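Local coordinates for protein carboxylesterase SOBER1 (Arabidopsis thaliana, PDB 6AVX) that hydrolyses carboxylic esters with a preference for short acyl chains and dampens the plant hypersensitive response triggered by the bacterial effector AvrBsT, at residues A[47-52]-A[59-64]; A[114-119]-A[135-140]; A[17-22]-A[40-45]. The protein carries 1 engineered substitution. All coordinates share one frame; numbering follows the deposited sequence.

Interaction 1 (A[47-52]-A[59-64])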
# COMPACT_ATOMS: atom_id res chain seq x y z
N PRO A 47 -0.42 -20.08 -4.48
CA PRO A 47 -1.63 -20.26 -5.28
C PRO A 47 -2.58 -19.09 -5.08
O PRO A 47 -2.64 -18.48 -4.00
CB PRO A 47 -2.25 -21.55 -4.73
CG PRO A 47 -1.24 -22.11 -3.80
CD PRO A 47 -0.37 -21.02 -3.35
N VAL A 48 -3.30 -18.74 -6.13
CA VAL A 48 -4.20 -17.59 -6.10
C VAL A 48 -5.59 -18.03 -6.53
O VAL A 48 -5.80 -18.49 -7.67
CB VAL A 48 -3.69 -16.43 -6.98
CG1 VAL A 48 -4.66 -15.27 -6.93
CG2 VAL A 48 -2.31 -16.00 -6.52
N THR A 49 -6.56 -17.87 -5.62
CA THR A 49 -7.90 -18.39 -5.84
C THR A 49 -8.58 -17.76 -7.05
O THR A 49 -9.25 -18.45 -7.83
CB THR A 49 -8.70 -18.21 -4.56
OG1 THR A 49 -8.13 -19.02 -3.52
CG2 THR A 49 -10.15 -18.58 -4.74
N CYS A 50 -8.43 -16.45 -7.25
CA CYS A 50 -9.11 -15.83 -8.39
C CYS A 50 -8.54 -16.32 -9.71
O CYS A 50 -9.19 -16.14 -10.75
CB CYS A 50 -9.05 -14.30 -8.29
SG CYS A 50 -7.42 -13.57 -8.43
N ASN A 51 -7.35 -16.92 -9.70
CA ASN A 51 -6.74 -17.51 -10.88
C ASN A 51 -6.80 -19.03 -10.83
O ASN A 51 -5.91 -19.73 -11.34
CB ASN A 51 -5.32 -16.99 -11.06
CG ASN A 51 -5.30 -15.55 -11.49
OD1 ASN A 51 -6.09 -15.15 -12.36
ND2 ASN A 51 -4.45 -14.73 -10.88
N ASN A 52 -7.84 -19.55 -10.18
CA ASN A 52 -8.12 -20.98 -10.13
C ASN A 52 -6.98 -21.77 -9.52
O ASN A 52 -6.72 -22.92 -9.89
CB ASN A 52 -8.53 -21.52 -11.50
CG ASN A 52 -9.80 -20.85 -11.99
OD1 ASN A 52 -10.69 -20.55 -11.20
ND2 ASN A 52 -9.87 -20.58 -13.28
N TRP A 59 1.14 -11.47 -2.68
CA TRP A 59 1.33 -11.17 -1.26
C TRP A 59 0.38 -11.94 -0.36
O TRP A 59 0.74 -12.29 0.76
CB TRP A 59 1.17 -9.66 -1.01
CG TRP A 59 2.23 -8.84 -1.66
CD1 TRP A 59 2.08 -8.00 -2.73
CD2 TRP A 59 3.61 -8.79 -1.30
NE1 TRP A 59 3.29 -7.45 -3.06
CE2 TRP A 59 4.25 -7.91 -2.21
CE3 TRP A 59 4.39 -9.39 -0.32
CZ2 TRP A 59 5.61 -7.63 -2.16
CZ3 TRP A 59 5.74 -9.12 -0.28
CH2 TRP A 59 6.33 -8.25 -1.18
N PHE A 60 -0.87 -12.14 -0.79
CA PHE A 60 -1.90 -12.79 0.01
C PHE A 60 -2.99 -13.23 -0.96
O PHE A 60 -3.09 -12.71 -2.07
CB PHE A 60 -2.43 -11.86 1.11
CG PHE A 60 -3.03 -10.57 0.60
CD1 PHE A 60 -4.34 -10.55 0.13
CD2 PHE A 60 -2.32 -9.38 0.61
CE1 PHE A 60 -4.90 -9.36 -0.35
CE2 PHE A 60 -2.90 -8.19 0.14
CZ PHE A 60 -4.18 -8.19 -0.33
N ASP A 61 -3.82 -14.18 -0.56
CA ASP A 61 -4.77 -14.73 -1.51
C ASP A 61 -5.85 -13.71 -1.82
O ASP A 61 -6.30 -12.96 -0.94
CB ASP A 61 -5.38 -16.01 -0.98
CG ASP A 61 -6.06 -16.83 -2.06
OD1 ASP A 61 -5.79 -16.62 -3.26
OD2 ASP A 61 -6.87 -17.70 -1.66
N VAL A 62 -6.29 -13.71 -3.07
CA VAL A 62 -7.32 -12.83 -3.61
C VAL A 62 -8.43 -13.74 -4.11
O VAL A 62 -8.24 -14.45 -5.11
CB VAL A 62 -6.75 -11.95 -4.74
CG1 VAL A 62 -7.84 -11.07 -5.34
CG2 VAL A 62 -5.58 -11.12 -4.22
N PRO A 63 -9.58 -13.80 -3.44
CA PRO A 63 -10.61 -14.77 -3.84
C PRO A 63 -11.28 -14.45 -5.16
O PRO A 63 -11.64 -15.38 -5.89
CB PRO A 63 -11.62 -14.72 -2.69
CG PRO A 63 -10.87 -14.19 -1.53
CD PRO A 63 -9.84 -13.25 -2.09
N GLU A 64 -11.45 -13.18 -5.50
CA GLU A 64 -12.38 -12.80 -6.55
C GLU A 64 -11.93 -11.51 -7.19
O GLU A 64 -11.35 -10.64 -6.55
CB GLU A 64 -13.79 -12.54 -6.00
CG GLU A 64 -14.67 -13.77 -5.89
CD GLU A 64 -16.15 -13.41 -5.90
OE1 GLU A 64 -16.48 -12.21 -6.03
OE2 GLU A 64 -16.98 -14.34 -5.77

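Interaction 2 (A[114-119]-A[135-140])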
# COMPACT_ATOMS: atom_id res chain seq x y z
N THR A 114 0.03 -2.39 1.78
CA THR A 114 0.52 -1.15 2.37
C THR A 114 -0.40 -0.69 3.49
O THR A 114 0.05 -0.36 4.59
CB THR A 114 0.65 -0.05 1.30
OG1 THR A 114 1.75 -0.36 0.43
CG2 THR A 114 0.88 1.33 1.89
N LEU A 115 -1.69 -0.63 3.20
CA LEU A 115 -2.64 -0.15 4.19
C LEU A 115 -2.61 -1.02 5.43
O LEU A 115 -2.52 -0.52 6.56
CB LEU A 115 -4.04 -0.14 3.59
CG LEU A 115 -5.06 0.55 4.50
CD1 LEU A 115 -4.92 2.05 4.41
CD2 LEU A 115 -6.47 0.11 4.16
N ALA A 116 -2.71 -2.33 5.25
CA ALA A 116 -2.72 -3.23 6.40
C ALA A 116 -1.44 -3.12 7.20
O ALA A 116 -1.46 -3.13 8.44
CB ALA A 116 -2.90 -4.66 5.90
N SER A 117 -0.31 -2.99 6.51
CA SER A 117 0.98 -2.96 7.19
C SER A 117 1.14 -1.69 8.01
O SER A 117 1.65 -1.73 9.13
CB SER A 117 2.11 -3.09 6.18
OG SER A 117 2.09 -4.34 5.50
N VAL A 118 0.75 -0.55 7.45
CA VAL A 118 0.87 0.71 8.17
C VAL A 118 -0.05 0.72 9.38
O VAL A 118 0.35 1.12 10.48
CB VAL A 118 0.60 1.88 7.21
CG1 VAL A 118 0.40 3.16 7.99
CG2 VAL A 118 1.71 1.99 6.17
N LEU A 119 -1.29 0.28 9.19
CA LEU A 119 -2.28 0.42 10.26
C LEU A 119 -2.01 -0.51 11.43
O LEU A 119 -2.51 -0.26 12.54
CB LEU A 119 -3.69 0.16 9.73
CG LEU A 119 -4.22 1.12 8.66
CD1 LEU A 119 -5.56 0.64 8.10
CD2 LEU A 119 -4.35 2.51 9.23
N VAL A 135 -9.47 -2.16 0.93
CA VAL A 135 -9.37 -2.44 2.35
C VAL A 135 -9.39 -3.96 2.53
O VAL A 135 -10.41 -4.58 2.22
CB VAL A 135 -10.50 -1.78 3.14
CG1 VAL A 135 -10.34 -2.07 4.63
CG2 VAL A 135 -10.49 -0.27 2.90
N PRO A 136 -8.30 -4.59 2.99
CA PRO A 136 -8.21 -6.05 2.91
C PRO A 136 -8.65 -6.75 4.18
O PRO A 136 -8.26 -7.90 4.41
CB PRO A 136 -6.72 -6.27 2.65
CG PRO A 136 -6.10 -5.24 3.45
CD PRO A 136 -6.98 -4.02 3.34
N PHE A 137 -9.47 -6.10 4.97
CA PHE A 137 -10.01 -6.70 6.18
C PHE A 137 -11.28 -5.96 6.57
O PHE A 137 -11.61 -4.93 5.99
CB PHE A 137 -8.95 -6.79 7.31
CG PHE A 137 -8.00 -5.60 7.43
CD1 PHE A 137 -8.43 -4.30 7.23
CD2 PHE A 137 -6.68 -5.80 7.80
CE1 PHE A 137 -7.54 -3.23 7.37
CE2 PHE A 137 -5.80 -4.76 7.96
CZ PHE A 137 -6.23 -3.47 7.74
N THR A 138 -12.01 -6.52 7.53
CA THR A 138 -13.24 -5.92 8.02
C THR A 138 -12.92 -5.01 9.21
O THR A 138 -11.78 -4.94 9.70
CB THR A 138 -14.25 -6.96 8.49
OG1 THR A 138 -13.80 -7.52 9.73
CG2 THR A 138 -14.45 -8.08 7.46
N SER A 139 -13.94 -4.32 9.70
CA SER A 139 -13.77 -3.45 10.85
C SER A 139 -13.42 -4.22 12.13
O SER A 139 -13.03 -3.59 13.11
CB SER A 139 -15.02 -2.62 11.09
OG SER A 139 -16.11 -3.48 11.29
N SER A 140 -13.52 -5.55 12.14
CA SER A 140 -13.12 -6.33 13.32
C SER A 140 -11.67 -6.10 13.70
O SER A 140 -11.31 -6.26 14.87
CB SER A 140 -13.36 -7.82 13.11
OG SER A 140 -12.53 -8.34 12.10

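Interaction 3 (A[17-22]-A[40-45])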
# COMPACT_ATOMS: atom_id res chain seq x y z
N SER A 17 6.71 -8.43 -9.71
CA SER A 17 7.90 -8.66 -8.90
C SER A 17 8.52 -7.33 -8.52
O SER A 17 8.20 -6.28 -9.10
CB SER A 17 8.93 -9.51 -9.63
OG SER A 17 9.52 -8.77 -10.68
N GLY A 18 9.43 -7.37 -7.56
CA GLY A 18 10.13 -6.17 -7.14
C GLY A 18 11.00 -5.59 -8.24
O GLY A 18 10.91 -4.40 -8.56
N PRO A 19 11.89 -6.40 -8.81
CA PRO A 19 12.78 -5.87 -9.86
C PRO A 19 12.02 -5.28 -11.02
O PRO A 19 12.49 -4.30 -11.61
CB PRO A 19 13.62 -7.09 -10.25
CG PRO A 19 13.70 -7.88 -8.97
CD PRO A 19 12.30 -7.75 -8.40
N ALA A 20 10.84 -5.81 -11.36
CA ALA A 20 10.07 -5.25 -12.46
C ALA A 20 9.64 -3.82 -12.17
O ALA A 20 9.43 -3.04 -13.10
CB ALA A 20 8.85 -6.11 -12.76
N ASN A 21 9.50 -3.47 -10.90
CA ASN A 21 9.00 -2.16 -10.49
C ASN A 21 10.06 -1.19 -10.03
O ASN A 21 9.76 -0.01 -9.86
CB ASN A 21 7.95 -2.33 -9.41
CG ASN A 21 6.66 -2.78 -9.97
OD1 ASN A 21 5.87 -1.97 -10.47
ND2 ASN A 21 6.45 -4.09 -9.98
N GLU A 22 11.29 -1.65 -9.82
CA GLU A 22 12.35 -0.75 -9.38
C GLU A 22 12.44 0.53 -10.20
O GLU A 22 12.73 1.58 -9.60
CB GLU A 22 13.69 -1.50 -9.30
CG GLU A 22 13.79 -2.42 -8.09
CD GLU A 22 15.00 -3.31 -8.06
OE1 GLU A 22 15.64 -3.54 -9.10
OE2 GLU A 22 15.30 -3.85 -6.98
N PHE A 40 12.33 -2.80 -3.10
CA PHE A 40 11.27 -3.39 -3.90
C PHE A 40 11.33 -4.90 -3.69
O PHE A 40 11.93 -5.61 -4.50
CB PHE A 40 11.47 -3.06 -5.38
CG PHE A 40 11.22 -1.62 -5.74
CD1 PHE A 40 10.04 -1.25 -6.34
CD2 PHE A 40 12.17 -0.63 -5.49
CE1 PHE A 40 9.80 0.07 -6.68
CE2 PHE A 40 11.93 0.69 -5.85
CZ PHE A 40 10.75 1.02 -6.43
N PRO A 41 10.71 -5.41 -2.63
CA PRO A 41 10.72 -6.86 -2.38
C PRO A 41 9.83 -7.59 -3.38
O PRO A 41 9.03 -6.98 -4.09
CB PRO A 41 10.17 -6.98 -0.96
CG PRO A 41 9.27 -5.80 -0.83
CD PRO A 41 10.00 -4.70 -1.57
N SER A 42 9.94 -8.92 -3.40
CA SER A 42 9.11 -9.76 -4.25
C SER A 42 8.30 -10.73 -3.41
O SER A 42 8.85 -11.40 -2.52
CB SER A 42 9.96 -10.54 -5.24
OG SER A 42 10.54 -9.67 -6.18
N ALA A 43 7.01 -10.81 -3.69
CA ALA A 43 6.15 -11.70 -2.95
C ALA A 43 6.51 -13.16 -3.25
O ALA A 43 7.01 -13.48 -4.33
CB ALA A 43 4.69 -11.48 -3.35
N PRO A 44 6.21 -14.07 -2.33
CA PRO A 44 6.41 -15.50 -2.61
C PRO A 44 5.47 -15.99 -3.68
O PRO A 44 4.43 -15.39 -3.97
CB PRO A 44 6.08 -16.18 -1.28
CG PRO A 44 6.11 -15.09 -0.25
CD PRO A 44 5.64 -13.87 -0.99
N PHE A 45 5.83 -17.14 -4.25
CA PHE A 45 4.96 -17.87 -5.16
C PHE A 45 3.90 -18.60 -4.35
O PHE A 45 4.19 -19.57 -3.64
CB PHE A 45 5.78 -18.85 -6.00
CG PHE A 45 6.60 -18.18 -7.05
CD1 PHE A 45 6.00 -17.72 -8.21
CD2 PHE A 45 7.94 -17.94 -6.87
CE1 PHE A 45 6.73 -17.07 -9.18
CE2 PHE A 45 8.69 -17.28 -7.85
CZ PHE A 45 8.06 -16.84 -9.00
O HOH W 1 14.96 -3.37 -4.23
O HOH W 2 13.84 -6.26 -6.04

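Interaction 1 (A[47-52]-A[59-64])
The D61 carboxylate lies against T49 and grips it with both oxygens. D61 OD1 accepts from T49 N at 2.8 Å, almost straight at 173°. D61 OD2 accepts from T49 OG1 at 2.6 Å. Both oxygens use their syn lone pairs. The two donors come from one residue because T49 OG1 sits beside its own backbone N (chi1 -65°), so hydroxyl and amide face the carboxylate together. The side chains of T49 and D61 cross at about a right angle. D61 OD1 also receives a weak bond from V62 N. One residue on, C50 N donates to V62 O at 2.9 Å. The bond is bent at the hydrogen. C50 CB and SG also lean over this carbonyl, and C50 SG reaches V62 CG1 at 4.0 Å. The touching parts, 47-50 and 61-64, run in directions 20° apart. In this alpha/beta hydrolase, 47-52 leaves the first strand of a small antiparallel hairpin, 45-48 with 54-57, through a short 3-10 turn at 49-50. Segment 59-64 leaves the second strand on the way to helix 75-94. The T49 methyl CG2 rests on P63 O at 3.7 Å. V62 also touches Q109, and its side chain lies about 8 Å from that of S108, the active-site serine by similarity.

Interaction 2 (A[114-119]-A[135-140])
A116 meets the F137 ring most closely, with the A116 methyl CB 3.6 Å from F137 CE2. The methyl comes in obliquely to the ring. L119 approaches the same ring near its plane, at the edge, with L119 CD1 4.2 Å from F137 CZ. The two side chains are set at a slant to each other. P136, the preceding residue, lies over one face of the ring. P136 CD stands 4.1 Å above the F137 ring plane, offset toward the rim. F137 reaches the helix with its CG between the backbone N and the carbonyl carbon (chi1 38°), rotated well short of the usual 60°.

The proline also faces the helix directly. P136 CG packs on A116 CB at 4.1 Å. L115 fills the next place: L115 CD2 meets P136 CD at 4.2 Å and V135 CG2 at the same distance. Every contact between the segments is apolar, and all but V135 of the residues that touch are buried.

A second shell holds both sides. A116 also touches V78 and V82 of helix 75-94. L119 packs on L177 of helix 173-180, and V135 rests on A173 and F176 of that helix. Past the contact, the chain forms an ST turn, in which T138 OG1 accepts from S140 N at 3.1 Å.

The contact packs helix 109-120, to which 114-119 belongs, against the loop that follows strand 127-131. This helix follows strand 102-107 and the GxSxG sequence around S108. Such a strand, nucleophile elbow and helix unit is the hallmark of the alpha/beta hydrolase fold.

Interaction 3 (A[17-22]-A[40-45])
The backbones come close at G18 and F40, whose CA atoms are 4.4 Å apart, and G18 CA makes a CA-H...O contact of 3.2 Å with F40 O. G18 opens a short, weakly bonded helix at 18-21. In this alpha/beta hydrolase the helix sits over the loop that leaves strand 37-39, an outermost strand of the parallel central sheet. P41 O also lies close to G18 CA, so the carbonyls of F40 and P41 press on the glycine where it lacks a side chain.

S42 holds the helix start from the other chain segment. S42 OG accepts from G18 N at 2.9 Å, a fairly straight bond of 163°. S17 takes the N-cap position, where its own OG accepts a weak bond from A20 N.

The F40 ring carries the apolar half of the contact. It lies under E22, and E22 CA stands 3.6 Å from the F40 ring centroid and only 3° off the ring normal, a CH-pi contact. E22 CG continues the cover at 3.5 Å from F40 CD2. The E22 carboxylate plane is almost perpendicular to the ring. The N21 backbone O comes within 3.2 Å of F40 CE1, obliquely to the ring. F40 also meets the ring of W10 from strand 7-11.

The N21 side-chain amide leads away. Its ND2 bonds to D16 OD2 and to S17 O, the latter close to the plane of the amide, which restrains its rotation. E22 keeps its side chain extended beyond CG, and its carboxylate is linked to the F40 backbone through water. One water donates to E22 OE2 at 2.8 Å and accepts from F40 N.

How the interactions relate
Along the chain, interaction 3 comes first, then interaction 1, then interaction 2. Their centres are 17 to 21 Å apart, all within one alpha/beta hydrolase domain. Strand 45-48 carries the chain from 40-45 into 47-52. Interactions 3 and 1 also touch: W59 CD2 of 59-64 packs on A43 CB of 40-45 at 3.5 Å. Interaction 1 and interaction 2 do not touch, but both reach helix 109-120, through Q109 and through 114-119. Interactions 2 and 3 lie on opposite sides of the chain's centre. Each contact has a side chain about 8 to 11 Å from that of S108, the presumed nucleophile.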